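Local coordinates for protein arginase (RocF) (Helicobacter pylori, PDB 4G3H) that probably hydrolyses L-arginine to L-ornithine and urea at a centre of two manganese ions, at residues 108-118 with 226-237. Numbering follows the deposited sequence.
Sequences KKIGILYLDAH and VDIIYLSLDLDI. With MN (manganese (II) ion), chain F; MN (manganese (II) ion), chain E.
D116 and D234 both extend CG anti to the backbone N (chi1 -162° in D116), which places their carboxylates at the C-terminal ends of the adjacent parallel strands 110-115 and 228-234, in the binuclear manganese centre of the arginase α/β fold. D116 bridges the two ions, one oxygen to each, with OD1 2.2 Å from the first manganese and OD2 2.1 Å from the second. D234 bridges differently, its single atom OD2 binding both; the two carboxylate planes stand 65° apart. H118 ND1 and D236 OD2 complete the protein ligands of the first ion, and D120 joins at the second. Carboxylates suit this place as hard oxygen donors whose charge would help to balance that of the ions, and backbone N-H groups help to hold their orientation: H118 N meets D116 OD1 from above the carboxylate plane, while D236 N donates to D234 OD1, each closing an Asx turn.

Behind the site runs a parallel ladder from K109 O, which accepts from both D227 N and I228 N, to L115 O, which accepts from D234 N at 2.8 Å. Branched aliphatic side chains pack across the strands on one face, where L113 CD1 lies 3.8 Å from both I229 CG2 and L231 CD1. The other also carries isoleucines, I110 CG1 against I228 CG1, and there short S232 sets CB 3.8 Å from CD1 of Y114, whose OH bonds to D120. At the far end D227 OD2 receives K109 N at 2.9 Å, the N-H pointing almost straight at it (178°).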
loop_
_atom_site.group_PDB
_atom_site.type_symbol
_atom_site.label_atom_id
_atom_site.label_comp_id
_atom_site.label_asym_id
_atom_site.label_seq_id
_atom_site.Cartn_x
_atom_site.Cartn_y
_atom_site.Cartn_z
ATOM N N LYS A 108 14.505 -12.789 -3.916
ATOM C CA LYS A 108 14.979 -11.417 -3.805
ATOM C C LYS A 108 14.715 -10.830 -2.426
ATOM O O LYS A 108 13.723 -11.166 -1.782
ATOM C CB LYS A 108 14.297 -10.542 -4.860
ATOM C CG LYS A 108 14.560 -10.963 -6.292
ATOM C CD LYS A 108 16.033 -10.827 -6.640
ATOM C CE LYS A 108 16.311 -11.278 -8.063
ATOM N NZ LYS A 108 17.754 -11.148 -8.406
ATOM N N LYS A 109 15.615 -9.964 -1.973
ATOM C CA LYS A 109 15.444 -9.292 -0.690
ATOM C C LYS A 109 14.584 -8.071 -1.023
ATOM O O LYS A 109 14.943 -7.263 -1.883
ATOM C CB LYS A 109 16.796 -8.860 -0.114
ATOM C CG LYS A 109 16.689 -8.209 1.258
ATOM C CD LYS A 109 18.057 -7.897 1.845
ATOM C CE LYS A 109 17.946 -7.168 3.184
ATOM N NZ LYS A 109 17.270 -7.974 4.238
ATOM N N ILE A 110 13.450 -7.942 -0.342
ATOM C CA ILE A 110 12.518 -6.857 -0.615
ATOM C C ILE A 110 12.442 -5.766 0.438
ATOM O O ILE A 110 12.363 -6.041 1.635
ATOM C CB ILE A 110 11.092 -7.424 -0.822
ATOM C CG1 ILE A 110 11.109 -8.449 -1.957
ATOM C CG2 ILE A 110 10.108 -6.302 -1.132
ATOM C CD1 ILE A 110 9.845 -9.279 -2.054
ATOM N N GLY A 111 12.465 -4.520 -0.027
ATOM C CA GLY A 111 12.360 -3.388 0.871
ATOM C C GLY A 111 10.967 -2.810 0.714
ATOM O O GLY A 111 10.373 -2.919 -0.363
ATOM N N ILE A 112 10.444 -2.194 1.771
ATOM C CA ILE A 112 9.106 -1.613 1.734
ATOM C C ILE A 112 9.077 -0.145 2.161
ATOM O O ILE A 112 9.554 0.203 3.231
ATOM C CB ILE A 112 8.139 -2.384 2.665
ATOM C CG1 ILE A 112 8.132 -3.869 2.308
ATOM C CG2 ILE A 112 6.729 -1.822 2.539
ATOM C CD1 ILE A 112 7.355 -4.720 3.290
ATOM N N LEU A 113 8.524 0.712 1.313
ATOM C CA LEU A 113 8.390 2.130 1.636
ATOM C C LEU A 113 6.910 2.220 1.946
ATOM O O LEU A 113 6.075 2.019 1.061
ATOM C CB LEU A 113 8.750 3.007 0.432
ATOM C CG LEU A 113 10.215 2.922 -0.016
ATOM C CD1 LEU A 113 10.417 3.678 -1.321
ATOM C CD2 LEU A 113 11.122 3.479 1.083
ATOM N N TYR A 114 6.594 2.496 3.208
ATOM C CA TYR A 114 5.208 2.550 3.664
ATOM C C TYR A 114 4.830 3.949 4.150
ATOM O O TYR A 114 5.209 4.349 5.249
ATOM C CB TYR A 114 5.033 1.539 4.811
ATOM C CG TYR A 114 3.642 0.969 4.980
ATOM C CD1 TYR A 114 3.190 -0.064 4.160
ATOM C CD2 TYR A 114 2.791 1.436 5.978
ATOM C CE1 TYR A 114 1.936 -0.624 4.328
ATOM C CE2 TYR A 114 1.516 0.879 6.158
ATOM C CZ TYR A 114 1.100 -0.156 5.326
ATOM O OH TYR A 114 -0.135 -0.739 5.494
ATOM N N LEU A 115 4.084 4.687 3.332
ATOM C CA LEU A 115 3.659 6.042 3.684
ATOM C C LEU A 115 2.260 5.926 4.249
ATOM O O LEU A 115 1.321 5.584 3.528
ATOM C CB LEU A 115 3.676 6.940 2.446
ATOM C CG LEU A 115 5.079 7.272 1.923
ATOM C CD1 LEU A 115 5.743 6.008 1.387
ATOM C CD2 LEU A 115 4.977 8.336 0.822
ATOM N N ASP A 116 2.114 6.240 5.534
ATOM C CA ASP A 116 0.829 6.041 6.190
ATOM C C ASP A 116 0.793 6.751 7.544
ATOM O O ASP A 116 1.833 6.989 8.161
ATOM C CB ASP A 116 0.673 4.531 6.404
ATOM C CG ASP A 116 -0.745 4.097 6.675
ATOM O OD1 ASP A 116 -1.470 4.750 7.449
ATOM O OD2 ASP A 116 -1.126 3.058 6.119
ATOM N N ALA A 117 -0.407 7.087 8.002
ATOM C CA ALA A 117 -0.556 7.720 9.301
ATOM C C ALA A 117 -0.518 6.600 10.340
ATOM O O ALA A 117 -0.292 6.852 11.524
ATOM C CB ALA A 117 -1.890 8.463 9.383
ATOM N N HIS A 118 -0.731 5.365 9.877
ATOM C CA HIS A 118 -0.753 4.187 10.751
ATOM C C HIS A 118 0.334 3.156 10.446
ATOM O O HIS A 118 0.867 3.105 9.341
ATOM C CB HIS A 118 -2.118 3.489 10.659
ATOM C CG HIS A 118 -3.284 4.426 10.724
ATOM N ND1 HIS A 118 -3.860 4.973 9.599
ATOM C CD2 HIS A 118 -3.952 4.946 11.780
ATOM C CE1 HIS A 118 -4.832 5.792 9.958
ATOM N NE2 HIS A 118 -4.908 5.795 11.276
ATOM N N VAL A 226 18.735 -4.322 -0.126
ATOM C CA VAL A 226 17.589 -4.944 -0.802
ATOM C C VAL A 226 17.743 -4.945 -2.315
ATOM O O VAL A 226 18.388 -4.065 -2.877
ATOM C CB VAL A 226 16.245 -4.246 -0.437
ATOM C CG1 VAL A 226 16.105 -4.153 1.083
ATOM C CG2 VAL A 226 16.168 -2.871 -1.086
ATOM N N ASP A 227 17.135 -5.935 -2.966
ATOM C CA ASP A 227 17.205 -6.065 -4.419
ATOM C C ASP A 227 16.084 -5.323 -5.125
ATOM O O ASP A 227 16.275 -4.800 -6.220
ATOM C CB ASP A 227 17.145 -7.540 -4.828
ATOM C CG ASP A 227 18.277 -8.353 -4.241
ATOM O OD1 ASP A 227 19.449 -7.997 -4.499
ATOM O OD2 ASP A 227 17.990 -9.342 -3.528
ATOM N N ILE A 228 14.903 -5.308 -4.515
ATOM C CA ILE A 228 13.767 -4.620 -5.110
ATOM C C ILE A 228 12.920 -3.958 -4.036
ATOM O O ILE A 228 12.898 -4.388 -2.884
ATOM C CB ILE A 228 12.886 -5.569 -5.947
ATOM C CG1 ILE A 228 12.358 -6.695 -5.071
ATOM C CG2 ILE A 228 13.676 -6.105 -7.135
ATOM C CD1 ILE A 228 11.393 -7.591 -5.794
ATOM N N ILE A 229 12.209 -2.914 -4.437
ATOM C CA ILE A 229 11.410 -2.144 -3.510
ATOM C C ILE A 229 9.940 -2.049 -3.898
ATOM O O ILE A 229 9.593 -1.978 -5.082
ATOM C CB ILE A 229 12.013 -0.731 -3.386
ATOM C CG1 ILE A 229 13.475 -0.843 -2.943
ATOM C CG2 ILE A 229 11.220 0.108 -2.397
ATOM C CD1 ILE A 229 14.208 0.489 -2.880
ATOM N N TYR A 230 9.088 -2.065 -2.877
ATOM C CA TYR A 230 7.643 -1.956 -3.035
ATOM C C TYR A 230 7.209 -0.693 -2.281
ATOM O O TYR A 230 7.508 -0.546 -1.091
ATOM C CB TYR A 230 6.962 -3.188 -2.419
ATOM C CG TYR A 230 5.447 -3.200 -2.502
ATOM C CD1 TYR A 230 4.785 -3.763 -3.598
ATOM C CD2 TYR A 230 4.671 -2.647 -1.478
ATOM C CE1 TYR A 230 3.381 -3.775 -3.670
ATOM C CE2 TYR A 230 3.273 -2.651 -1.540
ATOM C CZ TYR A 230 2.635 -3.214 -2.637
ATOM O OH TYR A 230 1.258 -3.208 -2.692
ATOM N N LEU A 231 6.534 0.228 -2.966
ATOM C CA LEU A 231 6.064 1.444 -2.298
ATOM C C LEU A 231 4.552 1.393 -2.080
ATOM O O LEU A 231 3.775 1.197 -3.021
ATOM C CB LEU A 231 6.420 2.709 -3.096
ATOM C CG LEU A 231 6.148 3.990 -2.280
ATOM C CD1 LEU A 231 7.154 5.070 -2.641
ATOM C CD2 LEU A 231 4.713 4.478 -2.500
ATOM N N SER A 232 4.145 1.565 -0.828
ATOM C CA SER A 232 2.731 1.546 -0.487
ATOM C C SER A 232 2.349 2.891 0.117
ATOM O O SER A 232 2.838 3.266 1.180
ATOM C CB SER A 232 2.442 0.419 0.505
ATOM O OG SER A 232 1.049 0.230 0.649
ATOM N N LEU A 233 1.467 3.608 -0.569
ATOM C CA LEU A 233 1.036 4.926 -0.124
ATOM C C LEU A 233 -0.419 4.987 0.321
ATOM O O LEU A 233 -1.333 4.720 -0.467
ATOM C CB LEU A 233 1.255 5.963 -1.244
ATOM C CG LEU A 233 0.497 7.304 -1.104
ATOM C CD1 LEU A 233 0.922 8.016 0.175
ATOM C CD2 LEU A 233 0.749 8.189 -2.309
ATOM N N ASP A 234 -0.614 5.365 1.583
ATOM C CA ASP A 234 -1.943 5.527 2.173
ATOM C C ASP A 234 -2.152 7.043 2.251
ATOM O O ASP A 234 -1.400 7.740 2.927
ATOM C CB ASP A 234 -1.982 4.925 3.582
ATOM C CG ASP A 234 -3.363 5.012 4.221
ATOM O OD1 ASP A 234 -4.127 5.971 3.938
ATOM O OD2 ASP A 234 -3.683 4.115 5.025
ATOM N N LEU A 235 -3.177 7.547 1.578
ATOM C CA LEU A 235 -3.435 8.978 1.548
ATOM C C LEU A 235 -3.647 9.647 2.911
ATOM O O LEU A 235 -3.518 10.866 3.031
ATOM C CB LEU A 235 -4.626 9.267 0.626
ATOM C CG LEU A 235 -4.418 8.882 -0.851
ATOM C CD1 LEU A 235 -5.747 8.944 -1.592
ATOM C CD2 LEU A 235 -3.390 9.811 -1.500
ATOM N N ASP A 236 -3.965 8.871 3.940
ATOM C CA ASP A 236 -4.171 9.491 5.240
ATOM C C ASP A 236 -2.857 9.963 5.868
ATOM O O ASP A 236 -2.838 10.416 7.013
ATOM C CB ASP A 236 -4.927 8.557 6.201
ATOM C CG ASP A 236 -4.159 7.293 6.540
ATOM O OD1 ASP A 236 -2.916 7.267 6.413
ATOM O OD2 ASP A 236 -4.813 6.321 6.961
ATOM N N ILE A 237 -1.757 9.859 5.121
ATOM C CA ILE A 237 -0.484 10.334 5.640
ATOM C C ILE A 237 -0.595 11.855 5.636
ATOM O O ILE A 237 0.064 12.550 6.415
ATOM C CB ILE A 237 0.711 9.883 4.769
ATOM C CG1 ILE A 237 2.018 10.416 5.373
ATOM C CG2 ILE A 237 0.536 10.360 3.346
ATOM C CD1 ILE A 237 3.287 9.902 4.701
HETATM MN MN MN F . -3.701 4.569 7.311
HETATM MN MN MN E . -2.912 2.022 6.104
#